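Local atomic coordinates of 2,3-dimethylmalate lyase (Aspergillus niger, PDB entry 3FA4), a protein that belongs to the phosphoenolpyruvate phosphomutase family of TIM-barrel enzymes and carries a magnesium ion bound by two aspartates. Residues D135-R140 / R177-A182; T139-A144 / V157-D162; R199-D204 / W208-N213; T7-A12 / S18-P23. All coordinates share one frame; numbering follows the deposited sequence.

In the fold
All four contacts belong to one beta/alpha barrel and depend on apolar side chains, with no clear hydrogen bond across any of them. Contact 1, partly buried and with its centre about 21 Å from that of the chain, joins two helices of the outer layer. Contact 2 takes up the same helix 134-151 one turn further on and sets it against strand 156-161 in a fully buried setting; it touches contact 1 through Tyr137 and Ala179. Contact 3, also buried, repeats the helix-on-strand theme at the seventh strand, whose pairing with strand 186-189 closes the barrel. Contact 4, partly buried like contact 1, differs: helix 5-13 lies at the N-terminal ends of the strands, and a serine joins the packing.

Contact 1. Residues D135-R140 / R177-A182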
# COMPACT_ATOMS: atom_id res chain seq x y z
N ASP B 135 13.70 29.81 7.64
CA ASP B 135 12.36 29.91 8.28
C ASP B 135 11.48 28.72 7.98
O ASP B 135 10.98 28.04 8.89
CB ASP B 135 11.63 31.17 7.82
CG ASP B 135 11.85 32.37 8.76
OD1 ASP B 135 12.78 32.34 9.62
OD2 ASP B 135 11.07 33.35 8.65
N THR B 136 11.30 28.46 6.69
CA THR B 136 10.60 27.28 6.23
C THR B 136 11.19 25.97 6.71
O THR B 136 10.42 25.05 6.96
CB THR B 136 10.48 27.27 4.68
OG1 THR B 136 9.77 28.46 4.24
CG2 THR B 136 9.69 26.03 4.25
N TYR B 137 12.51 25.86 6.80
CA TYR B 137 13.20 24.68 7.37
C TYR B 137 12.88 24.44 8.85
O TYR B 137 12.64 23.31 9.28
CB TYR B 137 14.71 24.86 7.21
CG TYR B 137 15.60 23.82 7.89
CD1 TYR B 137 15.42 22.46 7.67
CD2 TYR B 137 16.66 24.22 8.68
CE1 TYR B 137 16.21 21.51 8.31
CE2 TYR B 137 17.49 23.28 9.30
CZ TYR B 137 17.26 21.94 9.12
OH TYR B 137 18.13 21.05 9.65
N VAL B 138 12.91 25.50 9.65
CA VAL B 138 12.64 25.42 11.10
C VAL B 138 11.18 25.11 11.28
O VAL B 138 10.79 24.48 12.24
CB VAL B 138 12.91 26.80 11.81
CG1 VAL B 138 12.49 26.78 13.27
CG2 VAL B 138 14.36 27.23 11.64
N THR B 139 10.37 25.53 10.32
CA THR B 139 8.97 25.15 10.30
C THR B 139 8.72 23.63 10.24
O THR B 139 7.75 23.15 10.79
CB THR B 139 8.30 25.88 9.16
OG1 THR B 139 7.87 27.15 9.65
CG2 THR B 139 7.16 25.13 8.56
N ARG B 140 9.61 22.88 9.58
CA ARG B 140 9.49 21.43 9.46
C ARG B 140 9.97 20.84 10.75
O ARG B 140 9.34 19.95 11.29
CB ARG B 140 10.32 20.92 8.32
CG ARG B 140 10.02 21.60 6.97
CD ARG B 140 11.01 21.09 5.93
NE ARG B 140 10.63 21.47 4.57
CZ ARG B 140 11.46 21.44 3.54
NH1 ARG B 140 12.73 21.01 3.74
NH2 ARG B 140 11.02 21.78 2.33
N ARG B 177 21.92 25.33 14.34
CA ARG B 177 21.60 26.02 15.61
C ARG B 177 20.13 26.50 15.62
O ARG B 177 19.44 26.36 16.61
CB ARG B 177 22.51 27.24 15.75
CG ARG B 177 23.82 26.94 16.37
CD ARG B 177 24.67 28.20 16.50
NE ARG B 177 26.03 27.90 16.99
CZ ARG B 177 27.15 28.54 16.62
NH1 ARG B 177 27.16 29.53 15.70
NH2 ARG B 177 28.30 28.15 17.14
N ALA B 178 19.61 27.02 14.51
CA ALA B 178 18.19 27.32 14.47
C ALA B 178 17.38 26.03 14.77
O ALA B 178 16.42 26.07 15.50
CB ALA B 178 17.82 27.92 13.15
N ALA B 179 17.76 24.89 14.22
CA ALA B 179 16.96 23.67 14.43
C ALA B 179 17.18 23.05 15.83
O ALA B 179 16.30 22.41 16.38
CB ALA B 179 17.20 22.67 13.34
N ARG B 180 18.36 23.23 16.39
CA ARG B 180 18.60 22.87 17.78
C ARG B 180 17.70 23.67 18.71
O ARG B 180 17.15 23.11 19.65
CB ARG B 180 20.06 23.11 18.18
CG ARG B 180 20.35 22.80 19.65
CD ARG B 180 21.74 23.27 20.00
NE ARG B 180 22.12 22.83 21.34
CZ ARG B 180 23.34 22.98 21.91
NH1 ARG B 180 24.32 23.57 21.21
NH2 ARG B 180 23.57 22.56 23.18
N ASP B 181 17.60 24.98 18.47
CA ASP B 181 16.69 25.88 19.20
C ASP B 181 15.19 25.56 19.04
O ASP B 181 14.38 26.02 19.85
CB ASP B 181 16.99 27.35 18.85
CG ASP B 181 18.37 27.79 19.32
OD1 ASP B 181 19.26 26.98 19.66
OD2 ASP B 181 18.61 29.00 19.37
N ALA B 182 14.81 24.80 18.03
CA ALA B 182 13.40 24.53 17.77
C ALA B 182 13.07 23.13 18.23
O ALA B 182 11.97 22.70 18.08
CB ALA B 182 13.05 24.76 16.29
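Val138 carries most of the apolar packing between helices 134-151 and 169-181, using its two methyl groups on two different alanines. Val138 CG1 lies 3.7 Å from Ala182 CB, while Val138 CG2 lies 3.8 Å from Ala178 CB. With CG1 anti to the backbone N (chi1 174°) and CG2 beside it, the branched side chain spans one helical turn of its neighbour, from Ala178 to the residue just past the helix end. A third apolar touch comes from the aromatic ring of Tyr137, whose CE2 approaches Ala179 CB to 4.1 Å at an oblique angle to the ring plane. The CB atoms of Ala178, Ala179 and Ala182 all point toward helix 134-151, and their small size lets the CA atoms of Val138 and Ala179 come within 5.7 Å. This is the side-by-side packing of neighbouring outer helices in a beta/alpha barrel, one before and one after strand 156-161. Polar interactions lie around this apolar strip. Tyr137 OH reaches past Ala179 to make a weak hydrogen bond with Arg160 O on the strand beneath. On the outer flanks, Arg177 NH2 bonds to Asp204 O at the end of the next outer helix, and Thr139 packs on Gly291 of a second subunit.

Contact 2. Residues T139-A144 / V157-D162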
# COMPACT_ATOMS: atom_id res chain seq x y z
N THR B 139 10.37 25.53 10.32
CA THR B 139 8.97 25.15 10.30
C THR B 139 8.72 23.63 10.24
O THR B 139 7.75 23.15 10.79
CB THR B 139 8.30 25.88 9.16
OG1 THR B 139 7.87 27.15 9.65
CG2 THR B 139 7.16 25.13 8.56
N ARG B 140 9.61 22.88 9.58
CA ARG B 140 9.49 21.43 9.46
C ARG B 140 9.97 20.84 10.75
O ARG B 140 9.34 19.95 11.29
CB ARG B 140 10.32 20.92 8.32
CG ARG B 140 10.02 21.60 6.97
CD ARG B 140 11.01 21.09 5.93
NE ARG B 140 10.63 21.47 4.57
CZ ARG B 140 11.46 21.44 3.54
NH1 ARG B 140 12.73 21.01 3.74
NH2 ARG B 140 11.02 21.78 2.33
N ILE B 141 11.08 21.37 11.26
CA ILE B 141 11.60 21.00 12.61
C ILE B 141 10.57 21.12 13.73
O ILE B 141 10.34 20.16 14.40
CB ILE B 141 12.94 21.67 12.97
CG1 ILE B 141 13.97 21.43 11.84
CG2 ILE B 141 13.48 21.12 14.30
CD1 ILE B 141 14.20 19.96 11.45
N ARG B 142 9.96 22.28 13.86
CA ARG B 142 8.97 22.59 14.88
C ARG B 142 7.77 21.67 14.81
O ARG B 142 7.39 21.14 15.77
CB ARG B 142 8.58 24.07 14.84
CG ARG B 142 8.00 24.65 16.13
CD ARG B 142 8.15 26.17 16.32
NE ARG B 142 9.13 26.75 15.45
CZ ARG B 142 8.90 27.69 14.55
NH1 ARG B 142 7.73 28.26 14.39
NH2 ARG B 142 9.88 28.09 13.79
N ALA B 143 7.24 21.46 13.63
CA ALA B 143 6.08 20.59 13.36
C ALA B 143 6.30 19.11 13.73
O ALA B 143 5.38 18.43 14.15
CB ALA B 143 5.68 20.72 11.88
N ALA B 144 7.53 18.64 13.57
CA ALA B 144 8.00 17.30 13.99
C ALA B 144 8.10 17.18 15.52
O ALA B 144 7.56 16.28 16.14
CB ALA B 144 9.40 17.00 13.33
N VAL B 157 14.40 13.30 16.71
CA VAL B 157 14.42 14.18 15.55
C VAL B 157 15.85 14.58 15.18
O VAL B 157 16.55 15.25 15.94
CB VAL B 157 13.48 15.41 15.71
CG1 VAL B 157 13.43 16.17 14.44
CG2 VAL B 157 12.05 14.93 16.01
N ILE B 158 16.31 14.12 14.03
CA ILE B 158 17.61 14.53 13.54
C ILE B 158 17.43 15.65 12.54
O ILE B 158 16.62 15.48 11.66
CB ILE B 158 18.40 13.37 12.95
CG1 ILE B 158 18.37 12.15 13.92
CG2 ILE B 158 19.78 13.88 12.61
CD1 ILE B 158 19.23 10.94 13.57
N ALA B 159 18.13 16.79 12.73
CA ALA B 159 18.08 17.95 11.84
C ALA B 159 19.28 17.88 10.87
O ALA B 159 20.41 17.98 11.25
CB ALA B 159 18.08 19.28 12.65
N ARG B 160 19.00 17.64 9.60
CA ARG B 160 20.00 17.61 8.58
C ARG B 160 20.00 18.91 7.77
O ARG B 160 18.94 19.51 7.50
CB ARG B 160 19.70 16.42 7.67
CG ARG B 160 20.57 16.35 6.49
CD ARG B 160 20.28 15.14 5.73
NE ARG B 160 20.53 15.37 4.32
CZ ARG B 160 20.88 14.43 3.46
NH1 ARG B 160 20.99 13.17 3.85
NH2 ARG B 160 21.08 14.75 2.20
N THR B 161 21.20 19.33 7.38
CA THR B 161 21.37 20.44 6.50
C THR B 161 22.25 20.10 5.33
O THR B 161 23.35 19.51 5.45
CB THR B 161 21.78 21.74 7.18
OG1 THR B 161 21.81 22.79 6.21
CG2 THR B 161 23.15 21.65 8.00
N ASP B 162 21.68 20.41 4.15
CA ASP B 162 22.36 20.15 2.90
C ASP B 162 22.97 21.42 2.36
O ASP B 162 23.30 21.47 1.17
CB ASP B 162 21.41 19.51 1.89
CG ASP B 162 21.06 18.10 2.27
OD1 ASP B 162 21.80 17.15 1.97
OD2 ASP B 162 20.05 17.93 2.94
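Ile141 and Ala144 of helix 134-151 rest on Ala159 and Val157 of strand 156-161, the helix-on-strand half of a beta-alpha-beta unit in the barrel. Both pairs are loosely apposed but fully buried. Ile141 CD1 comes slightly closer, 4.1 Å from Ala159 CB. Its CG1 branch stands beside the backbone N (chi1 -51°), and a second bend of the same sense (chi2 -55°) brings the terminal methyl nearer the strand than the start of the side chain suggests. One turn along, Ala144 CB faces Val157 CG1 at 4.3 Å, and both side chains point across the gap. The patch is closed in from two other sides, by helix 169-181 packing on Ile141 and by Val97 and Thr101 of helix 94-107 touching Ala144. The flank of the helix is different in character: the partly exposed Arg142 takes no share in the strand contact and lies against Gly292 of a second subunit. Beyond the apolar patch come charged groups, Arg160 at the end of the strand and Asp162 just past it. Arg160 grips Asp162 side-on, with NE and NH2 each serving one carboxylate oxygen, and Lys129 also forms a salt bridge to Asp162 OD1. The straighter bond runs from Arg160 NE to Asp162 OD2 at 2.9 Å and 167°, meeting the oxygen on its syn side, somewhat out of the carboxylate plane.

Contact 3. Residues R199-D204 / W208-N213; sequences RQVIQD and WPLLLN
Leu210 is the centre of this contact, and its CD1 methyl does all the touching against Val201 and Ile202 of helix 195-204. CG stands beside the backbone N (chi1 -43°), and the nearly extended second torsion (chi2 169°) carries CD1 out to the helix surface. There it meets backbone as well as side chains: Leu210 CD1 lies 3.6 Å from Val201 O and 4.0 Å from Ile202 CA. The two helix side chains come alongside with their CG1 atoms, Val201 CG1 at 4.3 Å and Ile202 CG1 at 4.2 Å from Leu210 CD1. Each has further neighbours: Val201 reaches Tyr169 and Val173 of helix 169-181, and Ile202 reaches Phe233. The helix follows strand 186-189 and leads through a short loop into strand 211-213, the seventh strand, whose pairing with strand 186-189 closes the barrel. Backbone hydrogen bonds join Leu210 to Arg234 and Ile235, whereas the adjoining Pro209 and Leu211 are bonded to Gly187 of the neighbouring strand. Because a single methyl meets the helix without any hydrogen bond across the contact, the attachment is one of dispersion and shape and has no preferred direction; the position of CD1 follows from the two torsions of Leu210, and the backbone pairing of that residue probably places it against the helix.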
# COMPACT_ATOMS: atom_id res chain seq x y z
N ARG B 199 36.06 18.19 13.31
CA ARG B 199 36.41 18.65 14.63
C ARG B 199 35.78 20.03 14.97
O ARG B 199 35.18 20.17 16.01
CB ARG B 199 37.91 18.64 14.82
CG ARG B 199 38.54 17.25 14.66
CD ARG B 199 40.07 17.24 15.07
NE ARG B 199 40.60 15.98 14.59
CZ ARG B 199 41.33 15.83 13.49
NH1 ARG B 199 41.74 16.90 12.77
NH2 ARG B 199 41.67 14.59 13.11
N GLN B 200 35.85 21.02 14.06
CA GLN B 200 35.19 22.32 14.25
C GLN B 200 33.69 22.21 14.55
O GLN B 200 33.19 22.90 15.48
CB GLN B 200 35.44 23.27 13.06
CG GLN B 200 35.15 24.74 13.37
CD GLN B 200 36.07 25.25 14.46
OE1 GLN B 200 35.65 25.78 15.50
NE2 GLN B 200 37.35 25.04 14.24
N VAL B 201 32.95 21.37 13.82
CA VAL B 201 31.48 21.38 13.96
C VAL B 201 31.06 20.75 15.27
O VAL B 201 30.07 21.17 15.85
CB VAL B 201 30.70 20.81 12.73
CG1 VAL B 201 30.89 19.34 12.61
CG2 VAL B 201 29.19 21.17 12.78
N ILE B 202 31.85 19.77 15.75
CA ILE B 202 31.69 19.22 17.09
C ILE B 202 31.86 20.33 18.13
O ILE B 202 31.04 20.46 19.05
CB ILE B 202 32.62 17.99 17.34
CG1 ILE B 202 32.08 16.80 16.57
CG2 ILE B 202 32.73 17.62 18.85
CD1 ILE B 202 33.15 15.87 16.13
N GLN B 203 32.89 21.14 17.99
CA GLN B 203 33.14 22.27 18.91
C GLN B 203 32.13 23.41 18.80
O GLN B 203 31.72 23.95 19.79
CB GLN B 203 34.58 22.77 18.76
CG GLN B 203 34.79 24.19 19.30
CD GLN B 203 36.20 24.74 19.04
OE1 GLN B 203 37.21 24.01 19.23
NE2 GLN B 203 36.29 26.04 18.64
N ASP B 204 31.68 23.73 17.58
CA ASP B 204 30.68 24.74 17.29
C ASP B 204 29.28 24.46 17.80
O ASP B 204 28.55 25.40 18.19
CB ASP B 204 30.65 25.02 15.79
CG ASP B 204 31.81 25.90 15.35
OD1 ASP B 204 32.51 26.44 16.23
OD2 ASP B 204 32.06 26.04 14.16
N TRP B 208 25.66 19.24 21.86
CA TRP B 208 24.52 18.70 21.07
C TRP B 208 25.01 17.50 20.27
O TRP B 208 26.01 17.67 19.63
CB TRP B 208 24.05 19.74 20.04
CG TRP B 208 22.68 19.53 19.49
CD1 TRP B 208 21.57 19.10 20.14
CD2 TRP B 208 22.26 19.84 18.12
NE1 TRP B 208 20.47 19.13 19.27
CE2 TRP B 208 20.88 19.57 18.04
CE3 TRP B 208 22.93 20.32 16.97
CZ2 TRP B 208 20.17 19.75 16.89
CZ3 TRP B 208 22.22 20.54 15.82
CH2 TRP B 208 20.86 20.25 15.78
N PRO B 209 24.30 16.33 20.28
CA PRO B 209 24.78 15.16 19.56
C PRO B 209 24.81 15.39 18.07
O PRO B 209 23.89 16.00 17.48
CB PRO B 209 23.78 14.04 19.92
CG PRO B 209 23.10 14.51 21.10
CD PRO B 209 23.07 16.00 21.02
N LEU B 210 25.88 14.93 17.46
CA LEU B 210 25.98 14.97 16.03
C LEU B 210 26.22 13.64 15.41
O LEU B 210 26.65 12.73 16.05
CB LEU B 210 26.95 16.03 15.55
CG LEU B 210 26.98 17.43 16.16
CD1 LEU B 210 28.15 18.15 15.70
CD2 LEU B 210 25.79 18.20 15.83
N LEU B 211 25.88 13.56 14.14
CA LEU B 211 25.85 12.35 13.38
C LEU B 211 26.77 12.57 12.22
O LEU B 211 26.62 13.52 11.51
CB LEU B 211 24.44 12.08 12.85
CG LEU B 211 24.13 10.89 11.95
CD1 LEU B 211 22.76 10.47 12.15
CD2 LEU B 211 24.38 11.12 10.53
N LEU B 212 27.73 11.69 12.04
CA LEU B 212 28.52 11.67 10.84
C LEU B 212 28.00 10.77 9.76
O LEU B 212 27.81 9.61 9.95
CB LEU B 212 29.97 11.36 11.16
CG LEU B 212 30.98 11.14 10.04
CD1 LEU B 212 31.24 12.36 9.30
CD2 LEU B 212 32.21 10.57 10.57
N ASN B 213 27.78 11.32 8.59
CA ASN B 213 27.47 10.50 7.43
C ASN B 213 28.68 9.98 6.59
O ASN B 213 29.33 10.70 5.78
CB ASN B 213 26.48 11.21 6.53
CG ASN B 213 26.00 10.31 5.40
OD1 ASN B 213 25.93 9.05 5.50
ND2 ASN B 213 25.66 10.96 4.28

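Contact 4. Residues T7-A12 / S18-P23; sequences TSLRRA and SFIVAP
Leu9 and Ile20 meet through their outer carbons, and Ala12 and Ser18 make a second, more polar touch nearer the turn that joins helix 5-13 to strand 20-25. Leu9 holds CG anti to its own N (chi1 -167°), beside the carbonyl carbon, and its second torsion (chi2 55°) turns CD1 to the strand. That methyl sits over the end of Ile20, with Leu9 CD1 3.9 Å from both Ile20 CD1 and Ile20 CG1, and the two side chains cross obliquely. Ile20 sends CG1 out beside the backbone N and anti to the carbonyl carbon, but its chi2 of 120° is close to eclipsed, which may mean strain or an imprecisely placed methyl. At the other touch, Ser18 CB lies 3.2 Å from Ala12 O, a close approach for carbon to oxygen. Ser18 OG, beside its own backbone N, comes to 3.9 Å from Ala12 CB. Ser18 and Ile20 both point toward the helix, while Phe19 between them turns away. In the barrel, helix 5-13 precedes the first strand and lies across the N-terminal ends of the strands: Leu9 also touches Ala110, just ahead of strand 111-114, and Arg10 forms a salt bridge with Asp185, ahead of strand 186-189. The chemistry therefore divides by position, with a buried aliphatic contact where the strand enters the barrel and a carbonyl-to-serine approach at the partly exposed turn, while Arg10 adds charged pairing on another side of the helix.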
# COMPACT_ATOMS: atom_id res chain seq x y z
N THR B 7 12.94 5.23 22.66
CA THR B 7 13.23 5.42 24.08
C THR B 7 14.61 4.90 24.48
O THR B 7 15.28 5.52 25.30
CB THR B 7 12.15 4.73 24.96
OG1 THR B 7 10.85 5.30 24.67
CG2 THR B 7 12.46 4.94 26.43
N SER B 8 15.05 3.78 23.95
CA SER B 8 16.38 3.34 24.37
C SER B 8 17.48 4.13 23.59
O SER B 8 18.49 4.50 24.14
CB SER B 8 16.46 1.81 24.31
OG SER B 8 16.35 1.34 22.99
N LEU B 9 17.24 4.46 22.32
CA LEU B 9 18.09 5.43 21.57
C LEU B 9 18.21 6.76 22.30
O LEU B 9 19.32 7.25 22.53
CB LEU B 9 17.59 5.69 20.14
CG LEU B 9 18.58 6.43 19.24
CD1 LEU B 9 19.96 5.75 19.16
CD2 LEU B 9 18.02 6.70 17.78
N ARG B 10 17.08 7.33 22.68
CA ARG B 10 17.03 8.62 23.39
C ARG B 10 17.88 8.55 24.63
O ARG B 10 18.65 9.43 24.91
CB ARG B 10 15.57 8.92 23.77
CG ARG B 10 15.35 10.31 24.14
CD ARG B 10 13.95 10.81 23.81
NE ARG B 10 14.04 12.16 23.34
CZ ARG B 10 13.75 12.53 22.11
NH1 ARG B 10 13.37 11.70 21.21
NH2 ARG B 10 13.85 13.76 21.77
N ARG B 11 17.71 7.48 25.39
CA ARG B 11 18.38 7.26 26.64
C ARG B 11 19.89 7.09 26.42
O ARG B 11 20.66 7.57 27.21
CB ARG B 11 17.76 6.03 27.34
CG ARG B 11 18.49 5.66 28.63
CD ARG B 11 17.75 4.62 29.51
NE ARG B 11 18.62 4.12 30.62
CZ ARG B 11 18.60 4.55 31.90
NH1 ARG B 11 17.73 5.51 32.28
NH2 ARG B 11 19.42 4.01 32.83
N ALA B 12 20.30 6.44 25.32
CA ALA B 12 21.73 6.24 25.01
C ALA B 12 22.36 7.57 24.61
O ALA B 12 23.51 7.80 24.88
CB ALA B 12 21.87 5.24 23.87
N SER B 18 28.00 6.54 25.15
CA SER B 18 27.36 5.72 24.11
C SER B 18 27.65 6.26 22.77
O SER B 18 27.46 7.45 22.55
CB SER B 18 25.84 5.73 24.22
OG SER B 18 25.43 5.10 25.40
N PHE B 19 28.06 5.38 21.85
CA PHE B 19 28.31 5.76 20.49
C PHE B 19 27.50 4.80 19.64
O PHE B 19 27.55 3.60 19.87
CB PHE B 19 29.81 5.66 20.19
CG PHE B 19 30.15 6.12 18.84
CD1 PHE B 19 30.04 7.46 18.53
CD2 PHE B 19 30.55 5.20 17.87
CE1 PHE B 19 30.26 7.90 17.20
CE2 PHE B 19 30.79 5.62 16.56
CZ PHE B 19 30.63 6.97 16.22
N ILE B 20 26.76 5.33 18.68
CA ILE B 20 25.82 4.56 17.83
C ILE B 20 26.40 4.30 16.42
O ILE B 20 26.81 5.24 15.74
CB ILE B 20 24.45 5.29 17.76
CG1 ILE B 20 23.89 5.45 19.18
CG2 ILE B 20 23.43 4.53 16.87
CD1 ILE B 20 23.66 6.81 19.60
N VAL B 21 26.46 3.03 16.03
CA VAL B 21 27.11 2.61 14.82
C VAL B 21 26.01 1.93 14.06
O VAL B 21 25.49 0.93 14.53
CB VAL B 21 28.32 1.61 15.03
CG1 VAL B 21 28.86 1.15 13.65
CG2 VAL B 21 29.42 2.24 15.86
N ALA B 22 25.65 2.48 12.92
CA ALA B 22 24.48 2.03 12.30
C ALA B 22 24.73 1.82 10.82
O ALA B 22 24.78 2.78 10.05
CB ALA B 22 23.32 2.99 12.57
N PRO B 23 24.91 0.54 10.39
CA PRO B 23 25.10 0.33 8.98
C PRO B 23 23.87 0.62 8.17
O PRO B 23 22.71 0.40 8.63
CB PRO B 23 25.52 -1.15 8.91
CG PRO B 23 24.90 -1.72 10.00
CD PRO B 23 25.05 -0.75 11.10